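PDB 3OOQ: amidohydrolase from Thermotoga maritima, which is probably a hydrolase of the amidohydrolase type, possibly acting as an allantoinase on a cyclic amide. Local coordinates for residues 133-136 and 141-144; 66-71 and 91-96; 286-291 and 316-321. All coordinates share one frame; numbering follows the deposited sequence.

Overall arrangement
The three contacts follow one another along the chain, and all lie within the amidohydrolase family's TIM-barrel range. Interactions 1 and 2 have centres about 14 Å apart and touch: Ile143 packs on Leu94 and Phe134 on Ile66, joining the connection between two antiparallel strands to the loop after strand 54-64. In this superfamily that strand usually carries the HxH metal motif at its end, which would place segment 66-71 next to the active site. Interaction 3 stands apart, its centre about 28 Å from that of interaction 1 and about 26 Å from that of interaction 2, and joins the turn leading into helix 290-297 to helix 315-321. Interactions 2 and 3 both touch a third subunit.

Interaction 1: 133-136 and 141-144; sequences KFRS and ECIV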
loop_
_atom_site.group_PDB
_atom_site.type_symbol
_atom_site.label_atom_id
_atom_site.label_comp_id
_atom_site.label_asym_id
_atom_site.label_seq_id
_atom_site.Cartn_x
_atom_site.Cartn_y
_atom_site.Cartn_z
ATOM N N LYS F 133 -39.126 -22.023 4.940
ATOM C CA LYS F 133 -39.999 -21.800 6.088
ATOM C C LYS F 133 -39.179 -22.025 7.338
ATOM O O LYS F 133 -38.247 -22.816 7.311
ATOM C CB LYS F 133 -41.135 -22.808 6.096
ATOM C CG LYS F 133 -42.099 -22.693 4.961
ATOM C CD LYS F 133 -43.338 -23.506 5.307
ATOM C CE LYS F 133 -44.212 -23.679 4.106
ATOM N NZ LYS F 133 -45.486 -24.299 4.528
ATOM N N PHE F 134 -39.542 -21.349 8.429
ATOM C CA PHE F 134 -38.806 -21.458 9.692
ATOM C C PHE F 134 -39.264 -22.687 10.482
ATOM O O PHE F 134 -39.689 -22.559 11.627
ATOM C CB PHE F 134 -39.004 -20.193 10.548
ATOM C CG PHE F 134 -38.594 -18.906 9.874
ATOM C CD1 PHE F 134 -37.396 -18.814 9.156
ATOM C CD2 PHE F 134 -39.378 -17.760 10.016
ATOM C CE1 PHE F 134 -37.013 -17.614 8.536
ATOM C CE2 PHE F 134 -39.001 -16.556 9.402
ATOM C CZ PHE F 134 -37.803 -16.490 8.659
ATOM N N ARG F 135 -39.174 -23.870 9.867
ATOM C CA ARG F 135 -39.729 -25.089 10.445
ATOM C C ARG F 135 -38.750 -25.995 11.205
ATOM O O ARG F 135 -39.191 -26.853 11.966
ATOM C CB ARG F 135 -40.521 -25.917 9.399
ATOM C CG ARG F 135 -39.868 -26.026 8.027
ATOM C CD ARG F 135 -40.448 -27.173 7.184
ATOM N NE ARG F 135 -41.530 -26.818 6.260
ATOM C CZ ARG F 135 -41.495 -26.968 4.928
ATOM N NH1 ARG F 135 -40.425 -27.455 4.313
ATOM N NH2 ARG F 135 -42.552 -26.630 4.198
ATOM N N SER F 136 -37.444 -25.817 11.013
ATOM C CA SER F 136 -36.472 -26.793 11.505
ATOM C C SER F 136 -35.052 -26.200 11.499
ATOM O O SER F 136 -34.779 -25.237 10.787
ATOM C CB SER F 136 -36.538 -28.052 10.609
ATOM O OG SER F 136 -35.454 -28.924 10.811
ATOM N N GLU F 141 -35.055 -29.436 5.344
ATOM C CA GLU F 141 -36.441 -29.517 5.807
ATOM C C GLU F 141 -37.148 -28.168 5.755
ATOM O O GLU F 141 -38.377 -28.114 5.780
ATOM C CB GLU F 141 -36.505 -30.063 7.245
ATOM C CG GLU F 141 -35.787 -31.411 7.477
ATOM C CD GLU F 141 -36.061 -32.030 8.871
ATOM O OE1 GLU F 141 -36.689 -31.378 9.745
ATOM O OE2 GLU F 141 -35.638 -33.185 9.085
ATOM N N CYS F 142 -36.379 -27.080 5.694
ATOM C CA CYS F 142 -36.953 -25.738 5.609
ATOM C C CYS F 142 -37.337 -25.363 4.175
ATOM O O CYS F 142 -38.167 -24.472 3.967
ATOM C CB CYS F 142 -35.983 -24.689 6.153
ATOM S SG CYS F 142 -35.727 -24.782 7.940
ATOM N N ILE F 143 -36.722 -26.036 3.206
ATOM C CA ILE F 143 -36.860 -25.675 1.793
ATOM C C ILE F 143 -38.298 -25.809 1.289
ATOM O O ILE F 143 -38.944 -26.848 1.477
ATOM C CB ILE F 143 -35.927 -26.522 0.898
ATOM C CG1 ILE F 143 -34.465 -26.207 1.207
ATOM C CG2 ILE F 143 -36.245 -26.298 -0.577
ATOM C CD1 ILE F 143 -33.459 -27.201 0.574
ATOM N N VAL F 144 -38.789 -24.747 0.663
ATOM C CA VAL F 144 -40.059 -24.777 -0.065
ATOM C C VAL F 144 -39.816 -24.776 -1.579
ATOM O O VAL F 144 -40.467 -25.512 -2.326
ATOM C CB VAL F 144 -40.969 -23.587 0.331
ATOM C CG1 VAL F 144 -42.296 -23.636 -0.404
ATOM C CG2 VAL F 144 -41.207 -23.580 1.822
HETATM O O HOH W 1 -41.969 -28.039 1.476
#
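Lys133-Ser136 and Glu141-Val144 run antiparallel, their end-to-end directions 177° apart, and their CA atoms are nearest at Lys133 and Cys142. There the backbone bond from Lys133 N to Cys142 O (2.8 Å) closes the connection between strands 125-133 and 143-153, which passes through the short helix 139-142. Phe134 centres an inverse gamma turn, and beyond it Arg135 and Ser136 direct their side chains at the second segment. The Arg135 guanidinium lies with Cys142 O over one face and two carbonyl oxygens near its edge. Arg135 CG sits in the crowded position between backbone N and carbonyl carbon (chi1 42°), and a bend at chi3 brings the group round. Arg135 NH1 bonds Ile143 O at 3.3 Å, bent to 135° and from above the carbonyl plane; the 2.6 Å approach of Arg135 NH1 to Glu141 O is doubtful because that oxygen clashes with Arg135 CD. A water bridges Arg135 NH2 and Ile143 O. Ser136 OG donates to Glu141 OE1 (2.9 Å), meeting the carboxylate from above its plane, and the same hydroxyl is bonded to Ile138 N. Cys142 SG lies close to Ser136 O, at 3.0 Å, and to Lys133 O, at 3.3 Å. Lys133 CG presses on Val144 CG2 at a tight 3.4 Å, while the extended chain carries NZ away to salt bridges with Asp358, Asp360 and Asp381. With an alanine in place of this arginine, Ile143 O would probably lose both its direct and its water-bridged tie, and Asp381 the salt bridge it makes with Arg135 NE. Arg135 thus holds Ile143 O, directly and through a water, while its NE shares Asp381 with Lys133 NZ, which ties this connection to the end of strand 375-380.

Interaction 2: 66-71 and 91-96; sequences IGLFEE and VKALDG
Leu68 packs against Ala93 and Gly96 in a small, buried apolar contact that buries 153 Å² and joins two parts of the long irregular loop between strand 54-64 and helix 103-108. No hydrogen bond crosses it, so the evidence is the fit of one side chain against a short 3-10 segment, 93-95, and the glycine after it. With CG anti to the carbonyl carbon (chi1 -72°), the leucine reaches over so that its two methyls divide the work. Leu68 CD2 lies 3.3 Å from Ala93 O and 3.4 Å from Gly96 C, against the backbone of the turn, whereas Leu68 CD1 meets Ala93 CB at 3.9 Å. Ala93 O also accepts a bond from Gly96 N at 2.9 Å. Gly96 matters sterically: a beta carbon there would fall about 3.0 Å from Leu68 CD2, a clash. The CA atoms of the two segments are nearest at Leu68 and Gly96, 5.5 Å apart. Beside them Gly67 O and Gly96 O stand 3.3 Å from each other, two acceptors that form no bond. Gly67 N is bonded to Asp101, whose carboxylate also takes Glu71 N. On the turn, Asp95 makes salt bridges to Arg180 and Arg238 of the second subunit. Because segment 66-71 closely follows the strand that usually carries the HxH metal motif in this superfamily, the contact is consistent with the long loop after the first strand of an amidohydrolase TIM barrel, folded back on itself beside the catalytic end.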
loop_
_atom_site.group_PDB
_atom_site.type_symbol
_atom_site.label_atom_id
_atom_site.label_comp_id
_atom_site.label_asym_id
_atom_site.label_seq_id
_atom_site.Cartn_x
_atom_site.Cartn_y
_atom_site.Cartn_z
ATOM N N ILE F 66 -32.331 -12.707 6.246
ATOM C CA ILE F 66 -32.349 -13.414 7.531
ATOM C C ILE F 66 -31.589 -14.732 7.406
ATOM O O ILE F 66 -31.624 -15.387 6.361
ATOM C CB ILE F 66 -33.787 -13.623 8.081
ATOM C CG1 ILE F 66 -33.737 -14.026 9.567
ATOM C CG2 ILE F 66 -34.578 -14.662 7.222
ATOM C CD1 ILE F 66 -34.987 -13.670 10.365
ATOM N N GLY F 67 -30.871 -15.105 8.455
ATOM C CA GLY F 67 -30.064 -16.314 8.425
ATOM C C GLY F 67 -28.739 -16.147 7.696
ATOM O O GLY F 67 -27.783 -16.871 7.990
ATOM N N LEU F 68 -28.676 -15.213 6.745
ATOM C CA LEU F 68 -27.421 -14.916 6.020
ATOM C C LEU F 68 -26.522 -13.925 6.755
ATOM O O LEU F 68 -25.292 -14.037 6.718
ATOM C CB LEU F 68 -27.699 -14.355 4.612
ATOM C CG LEU F 68 -28.234 -15.257 3.509
ATOM C CD1 LEU F 68 -28.219 -14.499 2.191
ATOM C CD2 LEU F 68 -27.359 -16.479 3.370
ATOM N N PHE F 69 -27.152 -12.934 7.370
ATOM C CA PHE F 69 -26.474 -11.888 8.104
ATOM C C PHE F 69 -26.887 -12.106 9.561
ATOM O O PHE F 69 -27.846 -11.503 10.033
ATOM C CB PHE F 69 -26.966 -10.544 7.548
ATOM C CG PHE F 69 -26.210 -9.341 8.028
ATOM C CD1 PHE F 69 -25.702 -9.272 9.321
ATOM C CD2 PHE F 69 -26.048 -8.238 7.184
ATOM C CE1 PHE F 69 -25.012 -8.141 9.772
ATOM C CE2 PHE F 69 -25.371 -7.097 7.624
ATOM C CZ PHE F 69 -24.852 -7.052 8.922
ATOM N N GLU F 70 -26.197 -13.013 10.245
ATOM C CA GLU F 70 -26.588 -13.456 11.599
ATOM C C GLU F 70 -26.722 -12.263 12.544
ATOM O O GLU F 70 -25.920 -11.315 12.473
ATOM C CB GLU F 70 -25.553 -14.459 12.170
ATOM C CG GLU F 70 -25.955 -15.070 13.534
ATOM C CD GLU F 70 -24.890 -15.949 14.201
ATOM O OE1 GLU F 70 -23.821 -16.238 13.618
ATOM O OE2 GLU F 70 -25.144 -16.369 15.347
ATOM N N GLU F 71 -27.727 -12.297 13.412
ATOM C CA GLU F 71 -27.948 -11.194 14.335
ATOM C C GLU F 71 -27.076 -11.316 15.581
ATOM O O GLU F 71 -26.804 -12.416 16.058
ATOM C CB GLU F 71 -29.430 -11.061 14.718
ATOM C CG GLU F 71 -29.734 -9.822 15.613
ATOM C CD GLU F 71 -31.226 -9.477 15.701
ATOM O OE1 GLU F 71 -32.060 -10.373 15.463
ATOM O OE2 GLU F 71 -31.577 -8.311 16.019
ATOM N N VAL F 91 -23.501 -19.168 -6.849
ATOM C CA VAL F 91 -23.591 -19.269 -5.394
ATOM C C VAL F 91 -25.052 -19.173 -4.936
ATOM O O VAL F 91 -25.865 -18.502 -5.570
ATOM C CB VAL F 91 -22.671 -18.266 -4.610
ATOM C CG1 VAL F 91 -21.185 -18.325 -5.106
ATOM C CG2 VAL F 91 -23.219 -16.833 -4.638
ATOM N N LYS F 92 -25.371 -19.856 -3.842
ATOM C CA LYS F 92 -26.750 -19.940 -3.349
ATOM C C LYS F 92 -26.872 -19.380 -1.933
ATOM O O LYS F 92 -26.077 -19.717 -1.060
ATOM C CB LYS F 92 -27.228 -21.404 -3.339
ATOM C CG LYS F 92 -26.847 -22.254 -4.552
ATOM C CD LYS F 92 -27.489 -23.685 -4.499
ATOM C CE LYS F 92 -29.033 -23.602 -4.490
ATOM N NZ LYS F 92 -29.733 -24.922 -4.747
ATOM N N ALA F 93 -27.878 -18.543 -1.701
ATOM C CA ALA F 93 -28.211 -18.112 -0.354
ATOM C C ALA F 93 -28.422 -19.305 0.583
ATOM O O ALA F 93 -28.070 -19.245 1.765
ATOM C CB ALA F 93 -29.435 -17.238 -0.365
ATOM N N LEU F 94 -28.978 -20.391 0.049
ATOM C CA LEU F 94 -29.184 -21.616 0.829
ATOM C C LEU F 94 -27.909 -22.055 1.545
ATOM O O LEU F 94 -27.960 -22.538 2.673
ATOM C CB LEU F 94 -29.675 -22.771 -0.070
ATOM C CG LEU F 94 -30.169 -24.039 0.629
ATOM C CD1 LEU F 94 -31.524 -23.757 1.277
ATOM C CD2 LEU F 94 -30.259 -25.242 -0.336
ATOM N N ASP F 95 -26.777 -21.901 0.867
ATOM C CA ASP F 95 -25.499 -22.378 1.386
ATOM C C ASP F 95 -24.868 -21.439 2.424
ATOM O O ASP F 95 -23.793 -21.734 2.952
ATOM C CB ASP F 95 -24.516 -22.604 0.234
ATOM C CG ASP F 95 -24.908 -23.770 -0.667
ATOM O OD1 ASP F 95 -25.643 -24.671 -0.218
ATOM O OD2 ASP F 95 -24.473 -23.783 -1.835
ATOM N N GLY F 96 -25.528 -20.322 2.711
ATOM C CA GLY F 96 -25.071 -19.383 3.733
ATOM C C GLY F 96 -26.070 -19.233 4.870
ATOM O O GLY F 96 -25.804 -18.526 5.853
#

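Interaction 3: 286-291 and 316-321; sequences LTMETI and TVQAAT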
loop_
_atom_site.group_PDB
_atom_site.type_symbol
_atom_site.label_atom_id
_atom_site.label_comp_id
_atom_site.label_asym_id
_atom_site.label_seq_id
_atom_site.Cartn_x
_atom_site.Cartn_y
_atom_site.Cartn_z
ATOM N N LEU F 286 -37.590 8.118 -1.911
ATOM C CA LEU F 286 -38.323 7.043 -1.233
ATOM C C LEU F 286 -39.502 7.639 -0.469
ATOM O O LEU F 286 -39.363 8.656 0.195
ATOM C CB LEU F 286 -37.392 6.258 -0.283
ATOM C CG LEU F 286 -37.879 5.156 0.667
ATOM C CD1 LEU F 286 -36.693 4.306 1.099
ATOM C CD2 LEU F 286 -38.457 5.737 1.912
ATOM N N THR F 287 -40.666 7.010 -0.593
ATOM C CA THR F 287 -41.862 7.435 0.132
ATOM C C THR F 287 -42.750 6.236 0.432
ATOM O O THR F 287 -42.901 5.316 -0.394
ATOM C CB THR F 287 -42.670 8.537 -0.612
ATOM O OG1 THR F 287 -43.924 8.743 0.067
ATOM C CG2 THR F 287 -42.938 8.144 -2.079
HETATM N N MSE F 288 -43.325 6.245 1.627
HETATM C CA MSE F 288 -44.263 5.212 2.015
HETATM C C MSE F 288 -45.569 5.283 1.213
HETATM O O MSE F 288 -46.331 4.311 1.160
HETATM C CB MSE F 288 -44.549 5.307 3.498
HETATM C CG MSE F 288 -44.899 3.982 4.070
HETATM SE SE MSE F 288 -44.091 3.870 5.786
HETATM C CE MSE F 288 -43.858 1.953 5.850
ATOM N N GLU F 289 -45.799 6.434 0.583
ATOM C CA GLU F 289 -46.923 6.632 -0.330
ATOM C C GLU F 289 -46.892 5.737 -1.559
ATOM O O GLU F 289 -47.905 5.591 -2.251
ATOM C CB GLU F 289 -46.958 8.080 -0.789
ATOM C CG GLU F 289 -47.303 9.061 0.312
ATOM C CD GLU F 289 -47.656 10.419 -0.242
ATOM O OE1 GLU F 289 -47.094 10.806 -1.286
ATOM O OE2 GLU F 289 -48.502 11.095 0.363
ATOM N N THR F 290 -45.732 5.149 -1.832
ATOM C CA THR F 290 -45.560 4.267 -2.974
ATOM C C THR F 290 -46.510 3.050 -2.923
ATOM O O THR F 290 -46.997 2.586 -3.956
ATOM C CB THR F 290 -44.062 3.842 -3.143
ATOM O OG1 THR F 290 -43.822 3.471 -4.500
ATOM C CG2 THR F 290 -43.698 2.667 -2.248
ATOM N N ILE F 291 -46.787 2.550 -1.721
ATOM C CA ILE F 291 -47.704 1.431 -1.577
ATOM C C ILE F 291 -49.053 1.793 -2.239
ATOM O O ILE F 291 -49.477 1.148 -3.200
ATOM C CB ILE F 291 -47.862 1.003 -0.101
ATOM C CG1 ILE F 291 -46.560 0.331 0.402
ATOM C CG2 ILE F 291 -49.085 0.074 0.075
ATOM C CD1 ILE F 291 -46.485 0.157 1.907
ATOM N N THR F 316 -44.911 -6.221 10.728
ATOM C CA THR F 316 -46.242 -5.636 10.979
ATOM C C THR F 316 -46.167 -4.176 11.362
ATOM O O THR F 316 -47.134 -3.429 11.161
ATOM C CB THR F 316 -47.075 -6.399 12.048
ATOM O OG1 THR F 316 -46.396 -6.376 13.314
ATOM C CG2 THR F 316 -47.295 -7.841 11.606
ATOM N N VAL F 317 -45.035 -3.780 11.943
ATOM C CA VAL F 317 -44.813 -2.400 12.342
ATOM C C VAL F 317 -44.659 -1.526 11.094
ATOM O O VAL F 317 -45.275 -0.452 10.999
ATOM C CB VAL F 317 -43.574 -2.230 13.277
ATOM C CG1 VAL F 317 -43.417 -0.778 13.706
ATOM C CG2 VAL F 317 -43.687 -3.110 14.511
ATOM N N GLN F 318 -43.852 -1.996 10.144
ATOM C CA GLN F 318 -43.679 -1.299 8.877
ATOM C C GLN F 318 -45.002 -1.218 8.092
ATOM O O GLN F 318 -45.378 -0.147 7.621
ATOM C CB GLN F 318 -42.617 -1.974 8.008
ATOM C CG GLN F 318 -42.458 -1.238 6.676
ATOM C CD GLN F 318 -41.369 -1.783 5.788
ATOM O OE1 GLN F 318 -40.614 -1.005 5.208
ATOM N NE2 GLN F 318 -41.289 -3.112 5.645
ATOM N N ALA F 319 -45.701 -2.342 7.961
ATOM C CA ALA F 319 -46.986 -2.344 7.238
ATOM C C ALA F 319 -47.970 -1.378 7.883
ATOM O O ALA F 319 -48.456 -0.465 7.218
ATOM C CB ALA F 319 -47.564 -3.737 7.157
ATOM N N ALA F 320 -48.220 -1.545 9.185
ATOM C CA ALA F 320 -49.139 -0.664 9.928
ATOM C C ALA F 320 -48.856 0.816 9.708
ATOM O O ALA F 320 -49.766 1.594 9.458
ATOM C CB ALA F 320 -49.119 -0.994 11.395
ATOM N N THR F 321 -47.582 1.196 9.771
ATOM C CA THR F 321 -47.157 2.591 9.600
ATOM C C THR F 321 -47.578 3.148 8.239
ATOM O O THR F 321 -47.831 4.354 8.095
ATOM C CB THR F 321 -45.631 2.723 9.786
ATOM O OG1 THR F 321 -45.301 2.383 11.136
ATOM C CG2 THR F 321 -45.130 4.144 9.488
#
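The van der Waals contacts all come from Met288, a selenomethionine in this crystal, whose end reaches helix 315-321. CG is anti to the backbone N (chi1 -151°) and a bend at chi2 brings the end of the chain over the helix. Its terminal methyl does most of the touching: Met288 CE meets Gln318 CG at 3.6 Å and lies 3.1 Å from Gln318 O. Met288 SE lies 3.9 Å from Thr321 CG2, the two side chains crossing at about a right angle. Tyr325 also packs on Met288.

Hydrogen bonds run within each segment, none between them. Thr287 OG1 accepts from Glu289 N at 3.0 Å, a capping bond in the type I turn leading into helix 290-297. Thr321 OG1 donates to Val317 O at 2.8 Å; Thr321 N reaches that same oxygen from the opposite face of its plane, so two donors grip it and the hydroxyl is turned away from Met288. The Gln318 amide is spent outside the contact, on Leu274 N, Leu275 N and Met304 O. On the subunit interface, Val317 and Thr321 pack against Thr321 and Val317 of the third subunit.

Helix 290-297 links the parallel strands 269-271 and 301-303, and helix 315-321 follows; this succession is consistent with the outer helices of a TIM barrel's beta-alpha units.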